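Local coordinates for short chain dehydrogenase (Rhodopseudomonas palustris, PDB 3H7A), which probably catalyses NAD(P)-dependent oxidation or reduction, as in other short-chain dehydrogenases/reductases, at residues I88-N96 against V110-S121; R163-M174 against S232-I240. One frame throughout, in Å; residues are numbered along the deposited sequence. Where two conformers were deposited one is given.

Contact 1 of 2, residues I88-N96 against V110-S121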
loop_
_atom_site.group_PDB
_atom_site.type_symbol
_atom_site.label_atom_id
_atom_site.label_comp_id
_atom_site.label_asym_id
_atom_site.label_seq_id
_atom_site.Cartn_x
_atom_site.Cartn_y
_atom_site.Cartn_z
ATOM N N ILE B 88 -19.488 -8.884 14.591
ATOM C CA ILE B 88 -18.373 -9.460 13.864
ATOM C C ILE B 88 -18.923 -10.090 12.599
ATOM O O ILE B 88 -19.731 -11.027 12.654
ATOM C CB ILE B 88 -17.595 -10.460 14.723
ATOM C CG1 ILE B 88 -17.015 -9.732 15.924
ATOM C CG2 ILE B 88 -16.457 -11.078 13.930
ATOM C CD1 ILE B 88 -17.045 -10.513 17.158
ATOM N N PHE B 89 -18.530 -9.524 11.457
ATOM C CA PHE B 89 -18.964 -10.009 10.157
ATOM C C PHE B 89 -17.916 -10.951 9.573
ATOM O O PHE B 89 -16.829 -10.530 9.182
ATOM C CB PHE B 89 -19.230 -8.854 9.195
ATOM C CG PHE B 89 -19.732 -9.306 7.864
ATOM C CD1 PHE B 89 -21.073 -9.648 7.687
ATOM C CD2 PHE B 89 -18.847 -9.448 6.782
ATOM C CE1 PHE B 89 -21.551 -10.083 6.452
ATOM C CE2 PHE B 89 -19.303 -9.900 5.554
ATOM C CZ PHE B 89 -20.663 -10.210 5.379
ATOM N N ASN B 90 -18.270 -12.225 9.502
ATOM C CA ASN B 90 -17.330 -13.274 9.148
ATOM C C ASN B 90 -17.923 -14.170 8.069
ATOM O O ASN B 90 -18.212 -15.333 8.293
ATOM C CB ASN B 90 -16.989 -14.078 10.404
ATOM C CG ASN B 90 -15.964 -15.159 10.148
ATOM O OD1 ASN B 90 -14.801 -14.870 9.865
ATOM N ND2 ASN B 90 -16.391 -16.420 10.253
ATOM N N VAL B 91 -18.144 -13.602 6.895
ATOM C CA VAL B 91 -18.731 -14.354 5.804
ATOM C C VAL B 91 -17.710 -14.443 4.673
ATOM O O VAL B 91 -17.520 -13.498 3.902
ATOM C CB VAL B 91 -20.089 -13.755 5.357
ATOM C CG1 VAL B 91 -20.646 -14.501 4.189
ATOM C CG2 VAL B 91 -21.098 -13.805 6.489
ATOM N N GLY B 92 -17.032 -15.590 4.619
ATOM C CA GLY B 92 -16.049 -15.895 3.580
ATOM C C GLY B 92 -16.733 -16.268 2.284
ATOM O O GLY B 92 -17.930 -16.007 2.122
ATOM N N ALA B 93 -15.978 -16.890 1.375
ATOM C CA ALA B 93 -16.441 -17.222 0.008
ATOM C C ALA B 93 -15.293 -17.565 -0.941
ATOM O O ALA B 93 -15.408 -17.281 -2.138
ATOM C CB ALA B 93 -17.255 -16.052 -0.617
ATOM N N ASN B 94 -14.197 -18.134 -0.438
ATOM C CA ASN B 94 -13.014 -18.323 -1.287
ATOM C C ASN B 94 -13.308 -19.220 -2.493
ATOM O O ASN B 94 -13.532 -20.420 -2.340
ATOM C CB ASN B 94 -11.810 -18.836 -0.487
ATOM C CG ASN B 94 -10.474 -18.599 -1.211
ATOM O OD1 ASN B 94 -10.361 -18.790 -2.425
ATOM N ND2 ASN B 94 -9.459 -18.181 -0.458
ATOM N N VAL B 95 -13.354 -18.606 -3.679
ATOM C CA VAL B 95 -13.532 -19.316 -4.953
ATOM C C VAL B 95 -12.578 -18.776 -6.008
ATOM O O VAL B 95 -12.204 -17.604 -5.973
ATOM C CB VAL B 95 -14.992 -19.238 -5.500
ATOM C CG1 VAL B 95 -15.957 -19.968 -4.578
ATOM C CG2 VAL B 95 -15.452 -17.799 -5.714
ATOM N N ASN B 96 -12.190 -19.630 -6.950
ATOM C CA ASN B 96 -11.240 -19.256 -7.979
ATOM C C ASN B 96 -11.750 -19.717 -9.332
ATOM O O ASN B 96 -12.048 -20.885 -9.504
ATOM C CB ASN B 96 -9.870 -19.894 -7.675
ATOM C CG ASN B 96 -8.767 -19.425 -8.626
ATOM O OD1 ASN B 96 -8.680 -19.869 -9.768
ATOM N ND2 ASN B 96 -7.907 -18.540 -8.142
ATOM N N VAL B 110 -21.062 -13.839 -5.066
ATOM C CA VAL B 110 -19.909 -13.571 -4.195
ATOM C C VAL B 110 -19.979 -12.141 -3.648
ATOM O O VAL B 110 -19.760 -11.922 -2.457
ATOM C CB VAL B 110 -18.574 -13.886 -4.908
ATOM C CG1 VAL B 110 -17.387 -13.371 -4.123
ATOM C CG2 VAL B 110 -18.466 -15.386 -5.080
ATOM N N TRP B 111 -20.351 -11.178 -4.490
ATOM C CA TRP B 111 -20.591 -9.833 -3.996
ATOM C C TRP B 111 -21.728 -9.741 -2.952
ATOM O O TRP B 111 -21.578 -9.072 -1.915
ATOM C CB TRP B 111 -20.879 -8.891 -5.151
ATOM C CG TRP B 111 -21.236 -7.510 -4.688
ATOM C CD1 TRP B 111 -20.369 -6.532 -4.287
ATOM C CD2 TRP B 111 -22.554 -6.951 -4.576
ATOM N NE1 TRP B 111 -21.066 -5.401 -3.923
ATOM C CE2 TRP B 111 -22.405 -5.626 -4.099
ATOM C CE3 TRP B 111 -23.845 -7.441 -4.838
ATOM C CZ2 TRP B 111 -23.494 -4.775 -3.889
ATOM C CZ3 TRP B 111 -24.933 -6.597 -4.630
ATOM C CH2 TRP B 111 -24.747 -5.275 -4.158
ATOM N N GLU B 112 -22.855 -10.407 -3.220
ATOM C CA GLU B 112 -24.000 -10.389 -2.296
ATOM C C GLU B 112 -23.628 -10.931 -0.922
ATOM O O GLU B 112 -24.012 -10.365 0.096
ATOM C CB GLU B 112 -25.188 -11.184 -2.843
ATOM C CG GLU B 112 -25.831 -10.600 -4.103
ATOM C CD GLU B 112 -26.987 -11.452 -4.635
ATOM O OE1 GLU B 112 -27.132 -12.638 -4.239
ATOM O OE2 GLU B 112 -27.755 -10.921 -5.457
ATOM N N MET B 113 -22.850 -12.008 -0.925
ATOM C CA MET B 113 -22.474 -12.721 0.295
ATOM C C MET B 113 -21.342 -12.011 1.058
ATOM O O MET B 113 -21.442 -11.805 2.266
ATOM C CB MET B 113 -22.088 -14.169 -0.071
ATOM C CG MET B 113 -21.882 -15.150 1.087
ATOM S SD MET B 113 -23.312 -16.121 1.662
ATOM C CE MET B 113 -24.121 -14.964 2.746
ATOM N N ALA B 114 -20.277 -11.636 0.346
ATOM C CA ALA B 114 -19.037 -11.144 0.971
ATOM C C ALA B 114 -18.875 -9.629 1.088
ATOM O O ALA B 114 -17.969 -9.156 1.767
ATOM C CB ALA B 114 -17.831 -11.728 0.235
ATOM N N CYS B 115 -19.718 -8.872 0.398
ATOM C CA CYS B 115 -19.566 -7.435 0.363
ATOM C C CYS B 115 -20.857 -6.688 0.732
ATOM O O CYS B 115 -20.869 -5.882 1.664
ATOM C CB CYS B 115 -19.081 -6.991 -1.012
ATOM S SG CYS B 115 -18.873 -5.187 -1.043
ATOM N N TRP B 116 -21.924 -6.978 -0.014
ATOM C CA TRP B 116 -23.259 -6.433 0.206
ATOM C C TRP B 116 -23.719 -6.761 1.612
ATOM O O TRP B 116 -24.128 -5.886 2.356
ATOM C CB TRP B 116 -24.229 -7.016 -0.831
ATOM C CG TRP B 116 -25.698 -6.876 -0.494
ATOM C CD1 TRP B 116 -26.554 -7.873 -0.107
ATOM C CD2 TRP B 116 -26.474 -5.669 -0.522
ATOM N NE1 TRP B 116 -27.813 -7.356 0.113
ATOM C CE2 TRP B 116 -27.789 -6.009 -0.136
ATOM C CE3 TRP B 116 -26.184 -4.336 -0.835
ATOM C CZ2 TRP B 116 -28.807 -5.063 -0.053
ATOM C CZ3 TRP B 116 -27.196 -3.399 -0.759
ATOM C CH2 TRP B 116 -28.496 -3.767 -0.367
ATOM N N ALA B 117 -23.578 -8.019 1.993
ATOM C CA ALA B 117 -23.990 -8.454 3.321
ATOM C C ALA B 117 -23.245 -7.709 4.417
ATOM O O ALA B 117 -23.814 -7.415 5.477
ATOM C CB ALA B 117 -23.773 -9.922 3.454
ATOM N N GLY B 118 -21.979 -7.389 4.155
ATOM C CA GLY B 118 -21.148 -6.649 5.080
ATOM C C GLY B 118 -21.557 -5.212 5.193
ATOM O O GLY B 118 -21.544 -4.654 6.280
ATOM N N PHE B 119 -21.901 -4.606 4.061
ATOM C CA PHE B 119 -22.406 -3.236 4.057
ATOM C C PHE B 119 -23.679 -3.120 4.891
ATOM O O PHE B 119 -23.822 -2.181 5.671
ATOM C CB PHE B 119 -22.661 -2.747 2.627
ATOM C CG PHE B 119 -23.558 -1.523 2.552
ATOM C CD1 PHE B 119 -23.095 -0.282 2.963
ATOM C CD2 PHE B 119 -24.855 -1.631 2.069
ATOM C CE1 PHE B 119 -23.910 0.842 2.899
ATOM C CE2 PHE B 119 -25.688 -0.518 2.007
ATOM C CZ PHE B 119 -25.211 0.721 2.423
ATOM N N VAL B 120 -24.592 -4.074 4.729
ATOM C CA VAL B 120 -25.884 -3.995 5.402
ATOM C C VAL B 120 -25.693 -4.229 6.887
ATOM O O VAL B 120 -26.194 -3.448 7.699
ATOM C CB VAL B 120 -26.946 -4.933 4.784
ATOM C CG1 VAL B 120 -28.262 -4.870 5.566
ATOM C CG2 VAL B 120 -27.189 -4.550 3.311
ATOM N N SER B 121 -24.925 -5.264 7.230
ATOM C CA SER B 121 -24.560 -5.536 8.621
ATOM C C SER B 121 -23.880 -4.360 9.289
ATOM O O SER B 121 -24.148 -4.071 10.457
ATOM C CB SER B 121 -23.612 -6.717 8.688
ATOM O OG SER B 121 -24.242 -7.848 8.142
HETATM O O HOH W 1 -16.574 -10.966 3.308
#

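Contact 2 of 2, residues R163-M174 against S232-I240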
loop_
_atom_site.group_PDB
_atom_site.type_symbol
_atom_site.label_atom_id
_atom_site.label_comp_id
_atom_site.label_asym_id
_atom_site.label_seq_id
_atom_site.Cartn_x
_atom_site.Cartn_y
_atom_site.Cartn_z
ATOM N N ARG B 163 -13.461 -4.084 2.250
ATOM C CA ARG B 163 -12.405 -3.271 2.855
ATOM C C ARG B 163 -12.724 -1.783 2.717
ATOM O O ARG B 163 -12.624 -1.032 3.687
ATOM C CB ARG B 163 -11.054 -3.596 2.202
ATOM C CG ARG B 163 -9.887 -2.892 2.846
ATOM C CD ARG B 163 -8.594 -3.365 2.220
ATOM N NE ARG B 163 -7.466 -2.799 2.952
ATOM C CZ ARG B 163 -6.611 -1.921 2.446
ATOM N NH1 ARG B 163 -6.743 -1.502 1.192
ATOM N NH2 ARG B 163 -5.616 -1.472 3.198
ATOM N N ALA B 164 -13.144 -1.357 1.527
ATOM C CA ALA B 164 -13.571 0.050 1.359
ATOM C C ALA B 164 -14.720 0.461 2.270
ATOM O O ALA B 164 -14.748 1.602 2.770
ATOM C CB ALA B 164 -13.965 0.294 -0.039
ATOM N N VAL B 165 -15.683 -0.440 2.450
ATOM C CA VAL B 165 -16.854 -0.154 3.278
ATOM C C VAL B 165 -16.355 0.082 4.698
ATOM O O VAL B 165 -16.696 1.094 5.317
ATOM C CB VAL B 165 -17.923 -1.295 3.189
ATOM C CG1 VAL B 165 -18.940 -1.218 4.325
ATOM C CG2 VAL B 165 -18.648 -1.259 1.849
ATOM N N ALA B 166 -15.504 -0.830 5.174
ATOM C CA ALA B 166 -14.856 -0.714 6.483
ATOM C C ALA B 166 -14.077 0.595 6.642
ATOM O O ALA B 166 -14.282 1.294 7.624
ATOM C CB ALA B 166 -13.963 -1.925 6.759
ATOM N N GLN B 167 -13.239 0.951 5.657
ATOM C CA GLN B 167 -12.462 2.197 5.698
ATOM C C GLN B 167 -13.359 3.413 5.815
ATOM O O GLN B 167 -13.139 4.259 6.683
ATOM C CB GLN B 167 -11.577 2.348 4.459
ATOM C CG GLN B 167 -10.403 1.400 4.400
ATOM C CD GLN B 167 -9.395 1.830 3.360
ATOM O OE1 GLN B 167 -9.595 2.839 2.671
ATOM N NE2 GLN B 167 -8.318 1.071 3.228
ATOM N N SER B 168 -14.373 3.481 4.956
ATOM C CA SER B 168 -15.325 4.589 4.944
ATOM C C SER B 168 -16.148 4.689 6.223
ATOM O O SER B 168 -16.474 5.793 6.689
ATOM C CB SER B 168 -16.265 4.438 3.760
ATOM O OG SER B 168 -15.566 4.649 2.550
ATOM N N MET B 169 -16.498 3.536 6.779
ATOM C CA MET B 169 -17.266 3.529 8.013
ATOM C C MET B 169 -16.355 4.013 9.125
ATOM O O MET B 169 -16.774 4.794 9.970
ATOM C CB MET B 169 -17.838 2.140 8.314
ATOM C CG MET B 169 -19.083 1.753 7.462
ATOM S SD MET B 169 -19.831 0.157 7.859
ATOM C CE MET B 169 -20.085 0.362 9.619
ATOM N N ALA B 170 -15.102 3.568 9.102
ATOM C CA ALA B 170 -14.127 3.967 10.124
ATOM C C ALA B 170 -13.858 5.475 10.126
ATOM O O ALA B 170 -13.868 6.101 11.176
ATOM C CB ALA B 170 -12.828 3.170 9.988
ATOM N N ARG B 171 -13.663 6.064 8.953
ATOM C CA ARG B 171 -13.396 7.484 8.876
ATOM C C ARG B 171 -14.567 8.272 9.481
ATOM O O ARG B 171 -14.344 9.248 10.183
ATOM C CB ARG B 171 -13.116 7.935 7.433
ATOM C CG ARG B 171 -11.970 7.224 6.704
ATOM C CD ARG B 171 -10.564 7.570 7.187
ATOM N NE ARG B 171 -10.310 9.007 7.222
ATOM C CZ ARG B 171 -9.249 9.570 7.799
ATOM N NH1 ARG B 171 -9.117 10.891 7.792
ATOM N NH2 ARG B 171 -8.320 8.820 8.386
ATOM N N GLU B 172 -15.796 7.811 9.242
ATOM C CA GLU B 172 -17.009 8.469 9.752
ATOM C C GLU B 172 -17.316 8.214 11.239
ATOM O O GLU B 172 -17.731 9.129 11.955
ATOM C CB GLU B 172 -18.228 8.093 8.902
ATOM C CG GLU B 172 -19.424 9.036 9.086
ATOM C CD GLU B 172 -20.735 8.555 8.444
ATOM O OE1 GLU B 172 -20.699 7.795 7.450
ATOM O OE2 GLU B 172 -21.817 8.961 8.939
ATOM N N LEU B 173 -17.103 6.984 11.697
ATOM C CA LEU B 173 -17.646 6.544 12.988
ATOM C C LEU B 173 -16.635 6.409 14.114
ATOM O O LEU B 173 -17.028 6.423 15.277
ATOM C CB LEU B 173 -18.445 5.239 12.831
ATOM C CG LEU B 173 -19.498 5.166 11.711
ATOM C CD1 LEU B 173 -19.964 3.733 11.513
ATOM C CD2 LEU B 173 -20.687 6.090 11.934
ATOM N N MET B 174 -15.348 6.272 13.793
ATOM C CA MET B 174 -14.334 6.270 14.847
ATOM C C MET B 174 -14.373 7.553 15.710
ATOM O O MET B 174 -14.347 7.438 16.944
ATOM C CB MET B 174 -12.926 5.905 14.330
ATOM C CG MET B 174 -12.676 4.377 14.227
ATOM S SD MET B 174 -11.049 4.058 13.560
ATOM C CE MET B 174 -10.677 2.462 14.255
ATOM N N SER B 232 -7.787 5.618 22.866
ATOM C CA SER B 232 -6.573 6.406 22.688
ATOM C C SER B 232 -5.610 5.675 21.761
ATOM O O SER B 232 -4.621 6.248 21.317
ATOM C CB SER B 232 -5.908 6.701 24.036
ATOM O OG SER B 232 -5.804 5.525 24.826
ATOM N N ALA B 233 -5.912 4.413 21.460
ATOM C CA ALA B 233 -5.031 3.590 20.646
ATOM C C ALA B 233 -5.758 2.486 19.872
ATOM O O ALA B 233 -5.475 1.310 20.063
ATOM C CB ALA B 233 -3.955 2.982 21.521
ATOM N N TRP B 234 -6.675 2.854 18.983
ATOM C CA TRP B 234 -7.383 1.847 18.189
ATOM C C TRP B 234 -6.635 1.566 16.916
ATOM O O TRP B 234 -6.079 2.479 16.299
ATOM C CB TRP B 234 -8.775 2.322 17.797
ATOM C CG TRP B 234 -9.802 2.232 18.887
ATOM C CD1 TRP B 234 -9.742 1.483 20.043
ATOM C CD2 TRP B 234 -11.073 2.876 18.892
ATOM N NE1 TRP B 234 -10.894 1.654 20.775
ATOM C CE2 TRP B 234 -11.727 2.506 20.088
ATOM C CE3 TRP B 234 -11.728 3.744 17.998
ATOM C CZ2 TRP B 234 -13.001 2.965 20.407
ATOM C CZ3 TRP B 234 -12.995 4.212 18.327
ATOM C CH2 TRP B 234 -13.614 3.824 19.520
ATOM N N THR B 235 -6.660 0.302 16.517
ATOM C CA THR B 235 -6.136 -0.144 15.235
ATOM C C THR B 235 -7.322 -0.305 14.277
ATOM O O THR B 235 -8.334 -0.899 14.650
ATOM C CB THR B 235 -5.421 -1.502 15.414
ATOM O OG1 THR B 235 -4.365 -1.356 16.367
ATOM C CG2 THR B 235 -4.839 -2.001 14.127
ATOM N N PHE B 236 -7.220 0.221 13.054
ATOM C CA PHE B 236 -8.246 -0.066 12.059
ATOM C C PHE B 236 -8.035 -1.428 11.420
ATOM O O PHE B 236 -8.938 -2.240 11.408
ATOM C CB PHE B 236 -8.367 1.017 10.978
ATOM C CG PHE B 236 -9.137 0.558 9.759
ATOM C CD1 PHE B 236 -10.518 0.391 9.812
ATOM C CD2 PHE B 236 -8.469 0.270 8.560
ATOM C CE1 PHE B 236 -11.242 -0.068 8.693
ATOM C CE2 PHE B 236 -9.173 -0.200 7.444
ATOM C CZ PHE B 236 -10.567 -0.366 7.510
ATOM N N GLU B 237 -6.842 -1.675 10.887
ATOM C CA GLU B 237 -6.580 -2.900 10.145
ATOM C C GLU B 237 -5.408 -3.647 10.733
ATOM O O GLU B 237 -4.406 -3.048 11.095
ATOM C CB GLU B 237 -6.266 -2.567 8.693
ATOM C CG GLU B 237 -6.434 -3.704 7.722
ATOM C CD GLU B 237 -6.466 -3.203 6.294
ATOM O OE1 GLU B 237 -5.563 -2.433 5.912
ATOM O OE2 GLU B 237 -7.402 -3.562 5.556
ATOM N N MET B 238 -5.532 -4.965 10.798
ATOM C CA MET B 238 -4.514 -5.808 11.402
ATOM C C MET B 238 -4.473 -7.098 10.598
ATOM O O MET B 238 -5.522 -7.614 10.210
ATOM C CB MET B 238 -4.904 -6.098 12.854
ATOM C CG MET B 238 -3.738 -6.390 13.744
ATOM S SD MET B 238 -4.130 -6.503 15.487
ATOM C CE MET B 238 -5.014 -8.051 15.584
ATOM N N GLU B 239 -3.277 -7.616 10.330
ATOM C CA GLU B 239 -3.144 -8.885 9.612
ATOM C C GLU B 239 -2.464 -9.938 10.475
ATOM O O GLU B 239 -1.448 -9.655 11.102
ATOM C CB GLU B 239 -2.384 -8.714 8.286
ATOM C CG GLU B 239 -2.384 -9.990 7.445
ATOM C CD GLU B 239 -1.701 -9.866 6.084
ATOM O OE1 GLU B 239 -1.311 -8.747 5.676
ATOM O OE2 GLU B 239 -1.568 -10.921 5.418
ATOM N N ILE B 240 -3.029 -11.144 10.505
ATOM C CA ILE B 240 -2.459 -12.257 11.260
ATOM C C ILE B 240 -2.204 -13.448 10.351
ATOM O O ILE B 240 -2.885 -13.609 9.344
ATOM C CB ILE B 240 -3.377 -12.681 12.446
ATOM C CG1 ILE B 240 -4.818 -12.941 11.972
ATOM C CG2 ILE B 240 -3.371 -11.613 13.494
ATOM C CD1 ILE B 240 -5.776 -13.425 13.062
#

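Contact 1 of 2, residues I88-N96 against V110-S121
Phe89, at the end of strand 84-89, lays its ring on the backbone of Gly118 in helix 104-132. Its CG stands trans to the backbone N (chi1 -178°), which sends the ring from CB straight at the helix. CG and CD2 then lie over Gly118 CA, which sits 3.6 Å from the Phe89 ring centroid and 11° off the normal, a CH-pi contact over one face. CD1 meets Ser121 OG, a hydroxyl already donated to Ala117 O at 2.7 Å. CE1 reaches the carbonyl carbon of Ala117, and Phe89 CZ, at the tip, lies 3.3 Å from Gly118 N and 3.7 Å from Ala117 CB. Met113 O lies in the ring plane at its edge; this buried carbonyl, in the wider pi-type turn 112-116, has no hydrogen-bond partner in the model.

Farther along, the Val91 and Met113 side chains cross nearly at right angles; Val91 CG1 lies 3.4 Å from Met113 CG in one of two Met113 conformers, so the tightness is doubtful. One water lies 2.8 Å from both Val91 O and Ala114 O and can link loop and helix, though which acceptors take its protons is not settled. Val95 CG2 ends the contact on Val110 CG2. Asn90-Val91-Gly92-Ala93 occupies the position of the Asn-Asn-Ala-Gly motif after the fourth Rossmann strand of classical short-chain dehydrogenases, keeping only its first Asn.

Contact 2 of 2, residues R163-M174 against S232-I240
Arg163 and Glu237 make the polar half of this contact, a two-bond salt bridge between helix 153-173 and strand 237-240. Arg163 NE donates to Glu237 OE2 at 2.7 Å and Arg163 NH2 to Glu237 OE1 at 2.9 Å. Both bonds are nearly straight, the less linear having an N-H...O angle of 170°. Each oxygen uses its syn lone pair, and the guanidinium and carboxylate planes differ by only 3°, the signature of a side-on, bidentate grip. The arginine chain runs extended from CG to NE, carrying the guanidinium across to the strand. Gln167 NE2 lies over one face of that group, while Glu237 OE2 is also hydrogen-bonded to His182 ND1.

Helix 153-173 follows the fifth strand of the parallel Rossmann sheet and strand 237-240 is its seventh, outermost within this chain, where the third subunit adjoins it, so the contact joins a covering helix to that strand.

Apolar packing occupies the rest. The Phe236 ring reaches the helix where successive turns offer small side chains: Phe236 CZ lies 3.8 Å from Ala166 CB, and Phe236 CD1 3.6 Å from Ala170 CB. Gln167 CG completes this seat, 3.6 Å from Phe236 CZ, with its amide turned steeply to the ring; the amide oxygen bonds to Gly148 N of the second subunit. Farther along the segment, Met174 extends alongside Trp234, the two side chains running in opposite directions. Met174 CG meets Trp234 CE3 at 3.9 Å, and Met174 O lies near the indole plane at its edge; the indole also stacks on His179.

How the contacts relate
From the N terminus, strand 84-89 leads into contact 1, which closes a short loop of 13 residues when helix 104-132 returns against the segment that follows the strand. The chain then passes through strand 135-142 before entering helix 153-173, the first side of contact 2. That contact closes a much longer loop, 57 residues including strand 178-185, helix 216-228 and the unmodelled 187-213, so the two loops follow in series, neither nested nor crossed. The contact centres are about 17 Å apart, yet the helices touch directly, Phe119 CA lying 4.0 Å from Val165 CG1. Contact 1 lies at central strand 84-89, contact 2 at the strand outermost within this chain, and both adjoin the second subunit.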